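Local coordinates for EDD domain protein, DegV family (Ruminococcus gnavus, PDB 3JR7) that is of unknown function but may bind lipids, at residues Lys23-Ser28 with Ile99-Leu104; Asp27-Phe32 with Arg137-Gly142; Thr103-Leu108 with Val133-Ser138; Leu249-Cys254 with Gly292-Val297. All coordinates share one frame; numbering follows the deposited sequence.

How the interactions relate
All four contacts are buried, and they run from one beta-sheet to the other. Interactions 1 and 3 share strand 98-103: interaction 1 is mostly ladder bonding with aliphatic packing, whereas interaction 3 starts at the strand's end and is a polar knot of serine, threonine and asparagine, with a few partly exposed residues. Interaction 2 lies about 2 Å from the chain's centre (centre to centre), where the loop after strand 22-27 meets the start of helix 141-155; its chemistry is one carboxylate bond, a weak sulfur bond and CH contacts. Leu-104 packs on Cys-29 and Ala-139, joining interactions 1, 2 and 3. Interaction 4, an antiparallel ladder in the second sheet, touches interaction 2 through Ser-140 and Val-141.

Interaction 1 of 4, residues Lys23-Ser28 with Ile99-Leu104; sequences KVIVDS and IYVVTL
Val-24, Ile-25 and Val-26 lie beside Tyr-100, Val-101 and Val-102 as neighbouring parallel strands in the N-terminal alpha/beta part of the DegV fold, the strand axes 4.7 Å apart. The ladder alternates: Tyr-100 N binds Lys-23 O, Ile-25 N binds Tyr-100 O, Val-102 N binds Ile-25 O and Asp-27 N binds Val-102 O. From Ile-25, CB stands 3.9 Å from Tyr-100 O; CG2, anti to the backbone N, faces Val-101 CG1 at 4.3 Å; CG1 carries CD1 out to Ile-99 CG2, a close 3.5 Å methyl contact where the two side chains cross obliquely. Helix 85-92 packs on this face. On the other face Val-24 CG1 meets Val-102 CG2 at 4.2 Å, and helix 141-155 lies over Val-24 and Tyr-100, whose hydroxyl bonds to Glu-154. At the strand ends the Asp-27 carboxylate takes over from the backbone ladder, OD2 accepting both Leu-104 N and Ser-111 OG. With an alanine here, the Leu-104 N-H and the Ser-111 hydroxyl would probably both be left without this acceptor. The bond from Leu-104 N to Asp-27 OD2, 2.9 Å long, comes in on the syn side, 31° out of the carboxylate plane.

Interaction 2 of 4, residues Asp27-Phe32 with Arg137-Gly142; sequences DSCGEF and RSASVG
Glu-31 folds back over Ser-140: its chain bends at chi2 (73°) and brings OE1 within 2.9 Å of Ser-140 OG. The hydroxyl donates to OE1 from the syn side, but 30° out of the carboxylate plane. Ser-140 OG is put there by a chi1 of 174°, which carries it anti to its own backbone N. The same OE1 of Glu-31 stands over the face of the peptide joining Ser-140 to Val-141, 3.1 Å from Ser-140 C. This placing explains why it makes no hydrogen bond with Val-141 N, near though that atom is; Val-141 CG1 comes alongside Glu-31 OE1 at 3.6 Å. The second carboxylate oxygen, OE2, turns to Ser-282 N and Ser-285 OG, tying the group to the start of helix 283-289. Here the loop after strand 22-27, a type I beta turn from Asp-27 to Gly-30, meets the start of helix 141-155. Ser-140 holds the N-cap position, yet its side chain serves Glu-31 rather than capping the helix, and the negative group beside this helix end is probably favoured electrostatically. Cys-29 presents SG to the same residue's backbone: Ser-140 N gives it a weak bond of 3.4 Å, with Ala-139 CB touching the sulfur at 4.2 Å. Two CH contacts run alongside in opposite directions, Ser-140 CA to Cys-29 O and Gly-30 CA to Ser-140 O, each 3.5 Å. Ala-139 CB also lies about 4 Å from the bound polyether, and Ser-282 OG bonds to Cys-29 O.

Interaction 3 of 4, residues Thr103-Leu108 with Val133-Ser138; sequences TLSAEL and VFNSRS
Thr-103 and Asn-135 form the last parallel bridge of two strands, with CA atoms 5.5 Å apart, and the chains then draw together until the CA atoms of Ser-105 and Arg-137 are separated by 4.0 Å. Thr-103 N bonds to Phe-134 O, and Ser-105 N to Ser-138 O. Thr-103 O is gripped twice by Ser-136, through N and through OG; the hydroxyl lies in the carbonyl plane on a lone pair, 2.7 Å away. A chi1 of 68° sets Ser-136 OG between its backbone N and carbonyl carbon, close enough to reach across. Asn-135 extends its amide toward the other loop, where OD1 accepts Ala-106 N at 3.0 Å and Arg-137 N at the same distance. These two donors approach from opposite faces of the amide, well out of its plane, and so limit its turning. Its ND2 comes within 3.6 Å of Ala-106 CB, donates to a water, and sits 3.7 Å above the centre of the Arg-137 guanidinium. A leucine in its place would probably leave the N-H groups of Ala-106 and Arg-137 without their shared acceptor, undoing the Asx turn and its tie to the 103-108 loop. Ser-105 OG accepts from Glu-107 N and bonds beyond the segments to Gly-215 O. This is an Asx turn facing an ST turn at the C-terminal strand ends of a beta-alpha-beta unit through helix 111-126, where Leu-108, Arg-137 and Ser-138 belong to the polyether pocket.

Interaction 4 of 4, residues Leu249-Cys254 with Gly292-Val297; sequences LAIAHC and GGIIVV
The imidazole of His-253 swings away from Ile-294, and neither of its faces is covered by 292-297; it touches Ile-278 and Asp-280 of strand 275-280 instead. With chi1 at 75°, CG lies between the backbone N and the carbonyl carbon, and only the base of the side chain stays in the contact, CB meeting Ile-294 CD1 at 3.5 Å. The flat groups that do meet are peptides. Val-297 N lies in the carbonyl plane of Ala-250 O, as Ala-252 N does for Ile-295 O and Ile-295 N for Ala-252 O, while Ala-250 N meets Val-297 O almost head-on at 2.9 Å. These are the hydrogen-bonded pairs of an antiparallel ladder whose strand axes run 4.8 Å apart. Past its end, Gly-292 N closes on Cys-254 O at 2.8 Å; the backbone of Gly-292 (phi 89°) would jam any CB against the preceding carbonyl. Between the ladder bonds, Ile-251 CG1 packs on Val-296 CG2 at 4.2 Å, and Leu-249 CD1 reaches Val-296 CG1 at the same distance. Helix 257-270 covers the face of Ile-251, Ile-294 and Val-296; Ala-250 and Val-297 on the other face pack against helix 141-155, and strand 275-280 flanks 249-253 on its far edge.

Interaction 1 of 4, residues Lys23-Ser28 with Ile99-Leu104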
loop_
_atom_site.group_PDB
_atom_site.type_symbol
_atom_site.label_atom_id
_atom_site.label_comp_id
_atom_site.label_asym_id
_atom_site.label_seq_id
_atom_site.Cartn_x
_atom_site.Cartn_y
_atom_site.Cartn_z
ATOM N N LYS A 23 8.270 -4.283 16.814
ATOM C CA LYS A 23 8.705 -3.763 15.530
ATOM C C LYS A 23 7.566 -3.957 14.510
ATOM O O LYS A 23 6.865 -4.973 14.563
ATOM C CB LYS A 23 9.993 -4.449 15.096
ATOM C CG LYS A 23 10.654 -3.816 13.916
ATOM C CD LYS A 23 12.099 -4.331 13.695
ATOM C CE LYS A 23 12.179 -5.792 13.181
ATOM N NZ LYS A 23 13.632 -6.304 12.782
ATOM N N VAL A 24 7.408 -2.996 13.606
ATOM C CA VAL A 24 6.461 -3.073 12.475
ATOM C C VAL A 24 7.209 -3.193 11.174
ATOM O O VAL A 24 7.903 -2.243 10.740
ATOM C CB VAL A 24 5.523 -1.856 12.370
ATOM C CG1 VAL A 24 4.421 -2.124 11.297
ATOM C CG2 VAL A 24 4.885 -1.520 13.752
ATOM N N ILE A 25 7.112 -4.371 10.576
ATOM C CA ILE A 25 7.747 -4.672 9.310
ATOM C C ILE A 25 6.693 -4.485 8.204
ATOM O O ILE A 25 5.605 -5.011 8.295
ATOM C CB ILE A 25 8.219 -6.129 9.271
ATOM C CG1 ILE A 25 9.225 -6.400 10.429
ATOM C CG2 ILE A 25 8.813 -6.472 7.896
ATOM C CD1 ILE A 25 9.436 -7.845 10.680
ATOM N N VAL A 26 7.037 -3.763 7.170
ATOM C CA VAL A 26 6.139 -3.454 6.075
ATOM C C VAL A 26 6.851 -3.792 4.786
ATOM O O VAL A 26 8.033 -3.437 4.628
ATOM C CB VAL A 26 5.779 -1.963 6.100
ATOM C CG1 VAL A 26 4.716 -1.642 5.017
ATOM C CG2 VAL A 26 5.279 -1.574 7.494
ATOM N N ASP A 27 6.197 -4.488 3.848
ATOM C CA ASP A 27 6.855 -4.698 2.573
ATOM C C ASP A 27 6.989 -3.354 1.854
ATOM O O ASP A 27 6.346 -2.371 2.224
ATOM C CB ASP A 27 6.218 -5.799 1.700
ATOM C CG ASP A 27 4.836 -5.436 1.149
ATOM O OD1 ASP A 27 4.540 -4.247 0.851
ATOM O OD2 ASP A 27 4.069 -6.391 0.923
ATOM N N SER A 28 7.885 -3.293 0.867
ATOM C CA SER A 28 8.369 -1.983 0.384
ATOM C C SER A 28 7.278 -1.221 -0.392
ATOM O O SER A 28 7.374 -0.047 -0.614
ATOM C CB SER A 28 9.610 -2.167 -0.468
ATOM O OG SER A 28 9.312 -2.894 -1.618
ATOM N N ILE A 99 6.278 -8.699 17.009
ATOM C CA ILE A 99 6.504 -8.430 15.600
ATOM C C ILE A 99 5.181 -8.365 14.831
ATOM O O ILE A 99 4.384 -9.309 14.851
ATOM C CB ILE A 99 7.374 -9.496 14.958
ATOM C CG1 ILE A 99 8.677 -9.659 15.772
ATOM C CG2 ILE A 99 7.648 -9.123 13.457
ATOM C CD1 ILE A 99 9.628 -8.420 15.742
ATOM N N TYR A 100 4.963 -7.246 14.147
ATOM C CA TYR A 100 3.747 -7.029 13.347
ATOM C C TYR A 100 4.206 -6.869 11.922
ATOM O O TYR A 100 5.087 -6.079 11.663
ATOM C CB TYR A 100 3.031 -5.749 13.798
ATOM C CG TYR A 100 2.632 -5.727 15.243
ATOM C CD1 TYR A 100 1.511 -6.431 15.682
ATOM C CD2 TYR A 100 3.347 -4.978 16.171
ATOM C CE1 TYR A 100 1.150 -6.435 17.012
ATOM C CE2 TYR A 100 2.966 -4.941 17.527
ATOM C CZ TYR A 100 1.864 -5.686 17.931
ATOM O OH TYR A 100 1.464 -5.673 19.228
ATOM N N VAL A 101 3.636 -7.608 10.994
ATOM C CA VAL A 101 4.055 -7.558 9.591
ATOM C C VAL A 101 2.867 -7.074 8.757
ATOM O O VAL A 101 1.730 -7.563 8.936
ATOM C CB VAL A 101 4.543 -8.944 9.112
ATOM C CG1 VAL A 101 5.280 -8.849 7.735
ATOM C CG2 VAL A 101 5.448 -9.601 10.162
ATOM N N VAL A 102 3.096 -6.118 7.871
ATOM C CA VAL A 102 2.027 -5.577 7.022
ATOM C C VAL A 102 2.410 -5.758 5.578
ATOM O O VAL A 102 3.496 -5.338 5.190
ATOM C CB VAL A 102 1.815 -4.092 7.276
ATOM C CG1 VAL A 102 0.630 -3.565 6.347
ATOM C CG2 VAL A 102 1.515 -3.853 8.767
ATOM N N THR A 103 1.570 -6.438 4.809
ATOM C CA THR A 103 1.863 -6.784 3.435
ATOM C C THR A 103 0.805 -6.320 2.480
ATOM O O THR A 103 -0.339 -6.050 2.858
ATOM C CB THR A 103 2.032 -8.328 3.206
ATOM O OG1 THR A 103 0.765 -8.992 3.260
ATOM C CG2 THR A 103 3.013 -8.946 4.223
ATOM N N LEU A 104 1.213 -6.225 1.223
ATOM C CA LEU A 104 0.306 -6.193 0.082
ATOM C C LEU A 104 -0.816 -7.225 0.210
ATOM O O LEU A 104 -0.614 -8.309 0.750
ATOM C CB LEU A 104 1.101 -6.524 -1.195
ATOM C CG LEU A 104 1.884 -5.416 -1.887
ATOM C CD1 LEU A 104 3.066 -6.048 -2.664
ATOM C CD2 LEU A 104 0.970 -4.597 -2.773
#

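Interaction 2 of 4, residues Asp27-Phe32 with Arg137-Gly142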
loop_
_atom_site.group_PDB
_atom_site.type_symbol
_atom_site.label_atom_id
_atom_site.label_comp_id
_atom_site.label_asym_id
_atom_site.label_seq_id
_atom_site.Cartn_x
_atom_site.Cartn_y
_atom_site.Cartn_z
ATOM N N ASP A 27 6.197 -4.488 3.848
ATOM C CA ASP A 27 6.855 -4.698 2.573
ATOM C C ASP A 27 6.989 -3.354 1.854
ATOM O O ASP A 27 6.346 -2.371 2.224
ATOM C CB ASP A 27 6.218 -5.799 1.700
ATOM C CG ASP A 27 4.836 -5.436 1.149
ATOM O OD1 ASP A 27 4.540 -4.247 0.851
ATOM O OD2 ASP A 27 4.069 -6.391 0.923
ATOM N N SER A 28 7.885 -3.293 0.867
ATOM C CA SER A 28 8.369 -1.983 0.384
ATOM C C SER A 28 7.278 -1.221 -0.392
ATOM O O SER A 28 7.374 -0.047 -0.614
ATOM C CB SER A 28 9.610 -2.167 -0.468
ATOM O OG SER A 28 9.312 -2.894 -1.618
ATOM N N CYS A 29 6.209 -1.905 -0.759
ATOM C CA CYS A 29 5.089 -1.221 -1.416
ATOM C C CYS A 29 4.506 -0.147 -0.510
ATOM O O CYS A 29 4.137 0.945 -0.971
ATOM C CB CYS A 29 4.022 -2.221 -1.871
ATOM S SG CYS A 29 2.749 -1.424 -2.856
ATOM N N GLY A 30 4.478 -0.424 0.784
ATOM C CA GLY A 30 3.897 0.485 1.736
ATOM C C GLY A 30 4.810 1.645 2.014
ATOM O O GLY A 30 5.881 1.428 2.599
ATOM N N GLU A 31 4.387 2.869 1.659
ATOM C CA GLU A 31 5.259 4.039 1.806
ATOM C C GLU A 31 5.456 4.405 3.269
ATOM O O GLU A 31 4.571 4.193 4.042
ATOM C CB GLU A 31 4.674 5.272 1.066
ATOM C CG GLU A 31 4.629 5.215 -0.441
ATOM C CD GLU A 31 3.578 4.284 -1.008
ATOM O OE1 GLU A 31 2.596 3.934 -0.284
ATOM O OE2 GLU A 31 3.731 3.927 -2.197
ATOM N N PHE A 32 6.621 4.943 3.652
ATOM C CA PHE A 32 6.811 5.570 4.984
ATOM C C PHE A 32 6.831 7.072 4.861
ATOM O O PHE A 32 7.488 7.592 3.971
ATOM C CB PHE A 32 8.139 5.177 5.658
ATOM C CG PHE A 32 8.219 3.730 6.107
ATOM C CD1 PHE A 32 7.107 2.884 6.085
ATOM C CD2 PHE A 32 9.430 3.222 6.547
ATOM C CE1 PHE A 32 7.225 1.559 6.485
ATOM C CE2 PHE A 32 9.548 1.944 6.959
ATOM C CZ PHE A 32 8.432 1.081 6.919
ATOM N N ARG A 137 -5.139 -6.424 2.395
ATOM C CA ARG A 137 -6.179 -6.376 1.368
ATOM C C ARG A 137 -6.129 -5.072 0.547
ATOM O O ARG A 137 -7.157 -4.568 0.087
ATOM C CB ARG A 137 -7.548 -6.632 1.998
ATOM C CG ARG A 137 -7.648 -8.111 2.597
ATOM C CD ARG A 137 -8.612 -8.239 3.790
ATOM N NE ARG A 137 -8.503 -9.575 4.383
ATOM C CZ ARG A 137 -7.709 -9.956 5.422
ATOM N NH1 ARG A 137 -6.927 -9.112 6.136
ATOM N NH2 ARG A 137 -7.728 -11.256 5.802
ATOM N N SER A 138 -4.919 -4.536 0.390
ATOM C CA SER A 138 -4.688 -3.232 -0.152
ATOM C C SER A 138 -3.254 -3.162 -0.696
ATOM O O SER A 138 -2.660 -4.196 -0.999
ATOM C CB SER A 138 -4.988 -2.144 0.921
ATOM O OG SER A 138 -4.866 -0.773 0.420
ATOM N N ALA A 139 -2.719 -1.942 -0.820
ATOM C CA ALA A 139 -1.399 -1.687 -1.370
ATOM C C ALA A 139 -1.031 -0.286 -0.926
ATOM O O ALA A 139 -1.882 0.484 -0.460
ATOM C CB ALA A 139 -1.428 -1.740 -2.905
ATOM N N SER A 140 0.237 0.057 -1.081
ATOM C CA SER A 140 0.705 1.441 -1.011
ATOM C C SER A 140 0.318 2.006 0.348
ATOM O O SER A 140 0.570 1.362 1.374
ATOM C CB SER A 140 0.140 2.246 -2.206
ATOM O OG SER A 140 0.445 3.657 -2.143
ATOM N N VAL A 141 -0.346 3.144 0.365
ATOM C CA VAL A 141 -0.708 3.836 1.595
ATOM C C VAL A 141 -1.765 3.109 2.445
ATOM O O VAL A 141 -1.927 3.406 3.643
ATOM C CB VAL A 141 -1.116 5.344 1.388
ATOM C CG1 VAL A 141 0.138 6.217 1.136
ATOM C CG2 VAL A 141 -2.178 5.493 0.308
ATOM N N GLY A 142 -2.456 2.139 1.859
ATOM C CA GLY A 142 -3.273 1.208 2.681
ATOM C C GLY A 142 -2.373 0.516 3.725
ATOM O O GLY A 142 -2.717 0.421 4.897
#

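Interaction 3 of 4, residues Thr103-Leu108 with Val133-Ser138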
loop_
_atom_site.group_PDB
_atom_site.type_symbol
_atom_site.label_atom_id
_atom_site.label_comp_id
_atom_site.label_asym_id
_atom_site.label_seq_id
_atom_site.Cartn_x
_atom_site.Cartn_y
_atom_site.Cartn_z
ATOM N N THR A 103 1.570 -6.438 4.809
ATOM C CA THR A 103 1.863 -6.784 3.435
ATOM C C THR A 103 0.805 -6.320 2.480
ATOM O O THR A 103 -0.339 -6.050 2.858
ATOM C CB THR A 103 2.032 -8.328 3.206
ATOM O OG1 THR A 103 0.765 -8.992 3.260
ATOM C CG2 THR A 103 3.013 -8.946 4.223
ATOM N N LEU A 104 1.213 -6.225 1.223
ATOM C CA LEU A 104 0.306 -6.193 0.082
ATOM C C LEU A 104 -0.816 -7.225 0.210
ATOM O O LEU A 104 -0.614 -8.309 0.750
ATOM C CB LEU A 104 1.101 -6.524 -1.195
ATOM C CG LEU A 104 1.884 -5.416 -1.887
ATOM C CD1 LEU A 104 3.066 -6.048 -2.664
ATOM C CD2 LEU A 104 0.970 -4.597 -2.773
ATOM N N SER A 105 -1.969 -6.900 -0.353
ATOM C CA SER A 105 -3.042 -7.852 -0.538
ATOM C C SER A 105 -2.566 -9.206 -1.009
ATOM O O SER A 105 -1.827 -9.348 -2.042
ATOM C CB SER A 105 -4.054 -7.343 -1.567
ATOM O OG SER A 105 -5.028 -8.364 -1.820
ATOM N N ALA A 106 -3.036 -10.232 -0.300
ATOM C CA ALA A 106 -2.709 -11.613 -0.676
ATOM C C ALA A 106 -3.251 -11.932 -2.053
ATOM O O ALA A 106 -2.772 -12.844 -2.703
ATOM C CB ALA A 106 -3.230 -12.616 0.364
ATOM N N GLU A 107 -4.235 -11.207 -2.537
ATOM C CA GLU A 107 -4.750 -11.495 -3.874
ATOM C C GLU A 107 -3.975 -10.817 -4.991
ATOM O O GLU A 107 -4.276 -11.053 -6.177
ATOM C CB GLU A 107 -6.175 -11.025 -3.988
ATOM C CG GLU A 107 -7.070 -11.613 -3.014
ATOM C CD GLU A 107 -7.383 -13.019 -3.360
ATOM O OE1 GLU A 107 -7.690 -13.306 -4.548
ATOM O OE2 GLU A 107 -7.287 -13.826 -2.437
ATOM N N LEU A 108 -3.029 -9.943 -4.644
ATOM C CA LEU A 108 -2.237 -9.240 -5.662
ATOM C C LEU A 108 -0.761 -9.640 -5.689
ATOM O O LEU A 108 -0.038 -9.258 -6.591
ATOM C CB LEU A 108 -2.361 -7.734 -5.434
ATOM C CG LEU A 108 -3.784 -7.148 -5.447
ATOM C CD1 LEU A 108 -3.784 -5.675 -4.995
ATOM C CD2 LEU A 108 -4.430 -7.322 -6.833
ATOM N N VAL A 133 1.154 -11.589 10.944
ATOM C CA VAL A 133 1.182 -11.057 9.591
ATOM C C VAL A 133 -0.246 -10.510 9.217
ATOM O O VAL A 133 -1.224 -11.282 9.212
ATOM C CB VAL A 133 1.608 -12.120 8.578
ATOM C CG1 VAL A 133 1.652 -11.511 7.184
ATOM C CG2 VAL A 133 2.992 -12.698 8.946
ATOM N N PHE A 134 -0.346 -9.210 8.927
ATOM C CA PHE A 134 -1.603 -8.583 8.497
ATOM C C PHE A 134 -1.628 -8.564 6.948
ATOM O O PHE A 134 -0.754 -8.004 6.293
ATOM C CB PHE A 134 -1.740 -7.150 9.016
ATOM C CG PHE A 134 -1.781 -7.011 10.499
ATOM C CD1 PHE A 134 -2.950 -7.261 11.202
ATOM C CD2 PHE A 134 -0.665 -6.578 11.191
ATOM C CE1 PHE A 134 -2.985 -7.141 12.595
ATOM C CE2 PHE A 134 -0.682 -6.442 12.556
ATOM C CZ PHE A 134 -1.834 -6.722 13.271
ATOM N N ASN A 135 -2.586 -9.248 6.359
ATOM C CA ASN A 135 -2.864 -9.112 4.946
ATOM C C ASN A 135 -3.612 -7.791 4.841
ATOM O O ASN A 135 -4.743 -7.711 5.264
ATOM C CB ASN A 135 -3.775 -10.273 4.519
ATOM C CG ASN A 135 -4.371 -10.106 3.144
ATOM O OD1 ASN A 135 -3.997 -9.206 2.395
ATOM N ND2 ASN A 135 -5.301 -11.002 2.792
ATOM N N SER A 136 -3.023 -6.772 4.237
ATOM C CA SER A 136 -3.677 -5.471 4.143
ATOM C C SER A 136 -4.945 -5.474 3.314
ATOM O O SER A 136 -5.701 -4.617 3.507
ATOM C CB SER A 136 -2.764 -4.402 3.531
ATOM O OG SER A 136 -2.494 -4.651 2.171
ATOM N N ARG A 137 -5.139 -6.424 2.395
ATOM C CA ARG A 137 -6.179 -6.376 1.368
ATOM C C ARG A 137 -6.129 -5.072 0.547
ATOM O O ARG A 137 -7.157 -4.568 0.087
ATOM C CB ARG A 137 -7.548 -6.632 1.998
ATOM C CG ARG A 137 -7.648 -8.111 2.597
ATOM C CD ARG A 137 -8.612 -8.239 3.790
ATOM N NE ARG A 137 -8.503 -9.575 4.383
ATOM C CZ ARG A 137 -7.709 -9.956 5.422
ATOM N NH1 ARG A 137 -6.927 -9.112 6.136
ATOM N NH2 ARG A 137 -7.728 -11.256 5.802
ATOM N N SER A 138 -4.919 -4.536 0.390
ATOM C CA SER A 138 -4.688 -3.232 -0.152
ATOM C C SER A 138 -3.254 -3.162 -0.696
ATOM O O SER A 138 -2.660 -4.196 -0.999
ATOM C CB SER A 138 -4.988 -2.144 0.921
ATOM O OG SER A 138 -4.866 -0.773 0.420
HETATM O O HOH W 1 -6.377 -10.791 0.125
#

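Interaction 4 of 4, residues Leu249-Cys254 with Gly292-Val297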
loop_
_atom_site.group_PDB
_atom_site.type_symbol
_atom_site.label_atom_id
_atom_site.label_comp_id
_atom_site.label_asym_id
_atom_site.label_seq_id
_atom_site.Cartn_x
_atom_site.Cartn_y
_atom_site.Cartn_z
ATOM N N LEU A 249 -6.723 10.028 6.537
ATOM C CA LEU A 249 -6.825 9.800 5.121
ATOM C C LEU A 249 -5.438 9.925 4.500
ATOM O O LEU A 249 -4.680 10.824 4.820
ATOM C CB LEU A 249 -7.819 10.781 4.488
ATOM C CG LEU A 249 -8.026 10.527 2.998
ATOM C CD1 LEU A 249 -9.541 10.555 2.626
ATOM C CD2 LEU A 249 -7.201 11.533 2.231
ATOM N N ALA A 250 -5.106 9.009 3.614
ATOM C CA ALA A 250 -3.812 8.996 2.978
ATOM C C ALA A 250 -3.959 9.061 1.493
ATOM O O ALA A 250 -4.861 8.441 0.897
ATOM C CB ALA A 250 -2.977 7.741 3.394
ATOM N N ILE A 251 -3.049 9.813 0.882
ATOM C CA ILE A 251 -2.975 9.945 -0.567
ATOM C C ILE A 251 -1.547 9.689 -1.057
ATOM O O ILE A 251 -0.613 10.318 -0.597
ATOM C CB ILE A 251 -3.422 11.341 -1.036
ATOM C CG1 ILE A 251 -4.855 11.625 -0.615
ATOM C CG2 ILE A 251 -3.320 11.478 -2.554
ATOM C CD1 ILE A 251 -5.176 13.095 -0.562
ATOM N N ALA A 252 -1.371 8.758 -1.976
ATOM C CA ALA A 252 -0.097 8.587 -2.622
ATOM C C ALA A 252 -0.241 9.007 -4.065
ATOM O O ALA A 252 -1.281 8.761 -4.695
ATOM C CB ALA A 252 0.379 7.136 -2.533
ATOM N N HIS A 253 0.802 9.647 -4.591
ATOM C CA HIS A 253 0.813 10.114 -5.973
ATOM C C HIS A 253 2.126 9.743 -6.608
ATOM O O HIS A 253 3.156 9.637 -5.919
ATOM C CB HIS A 253 0.595 11.632 -6.041
ATOM C CG HIS A 253 1.800 12.416 -5.644
ATOM N ND1 HIS A 253 2.084 12.745 -4.338
ATOM C CD2 HIS A 253 2.827 12.889 -6.382
ATOM C CE1 HIS A 253 3.222 13.422 -4.295
ATOM N NE2 HIS A 253 3.699 13.509 -5.517
ATOM N N CYS A 254 2.072 9.469 -7.907
ATOM C CA CYS A 254 3.270 9.180 -8.671
ATOM C C CYS A 254 3.588 10.368 -9.587
ATOM O O CYS A 254 3.025 10.466 -10.672
ATOM C CB CYS A 254 3.063 7.934 -9.526
ATOM S SG CYS A 254 4.571 7.448 -10.404
ATOM N N GLY A 292 1.722 9.781 -13.028
ATOM C CA GLY A 292 0.419 10.425 -12.987
ATOM C C GLY A 292 -0.680 9.736 -12.166
ATOM O O GLY A 292 -1.798 10.243 -12.097
ATOM N N GLY A 293 -0.381 8.610 -11.533
ATOM C CA GLY A 293 -1.377 7.919 -10.734
ATOM C C GLY A 293 -1.624 8.491 -9.343
ATOM O O GLY A 293 -0.722 9.088 -8.705
ATOM N N ILE A 294 -2.843 8.266 -8.858
ATOM C CA ILE A 294 -3.307 8.744 -7.570
ATOM C C ILE A 294 -3.995 7.570 -6.872
ATOM O O ILE A 294 -4.836 6.888 -7.458
ATOM C CB ILE A 294 -4.310 9.873 -7.718
ATOM C CG1 ILE A 294 -3.634 11.115 -8.273
ATOM C CG2 ILE A 294 -4.924 10.219 -6.359
ATOM C CD1 ILE A 294 -2.691 11.825 -7.217
ATOM N N ILE A 295 -3.614 7.343 -5.624
ATOM C CA ILE A 295 -4.204 6.329 -4.777
ATOM C C ILE A 295 -4.730 7.013 -3.522
ATOM O O ILE A 295 -4.012 7.807 -2.893
ATOM C CB ILE A 295 -3.126 5.282 -4.384
ATOM C CG1 ILE A 295 -2.555 4.601 -5.643
ATOM C CG2 ILE A 295 -3.707 4.242 -3.368
ATOM C CD1 ILE A 295 -1.178 4.055 -5.427
ATOM N N VAL A 296 -5.951 6.688 -3.129
ATOM C CA VAL A 296 -6.526 7.197 -1.899
ATOM C C VAL A 296 -7.030 6.086 -0.990
ATOM O O VAL A 296 -7.698 5.153 -1.455
ATOM C CB VAL A 296 -7.733 8.121 -2.194
ATOM C CG1 VAL A 296 -8.342 8.630 -0.906
ATOM C CG2 VAL A 296 -7.310 9.306 -3.184
ATOM N N VAL A 297 -6.717 6.201 0.298
ATOM C CA VAL A 297 -7.190 5.276 1.310
ATOM C C VAL A 297 -7.696 6.008 2.538
ATOM O O VAL A 297 -7.054 6.935 3.007
ATOM C CB VAL A 297 -6.056 4.301 1.761
ATOM C CG1 VAL A 297 -6.565 3.346 2.828
ATOM C CG2 VAL A 297 -5.549 3.497 0.571
#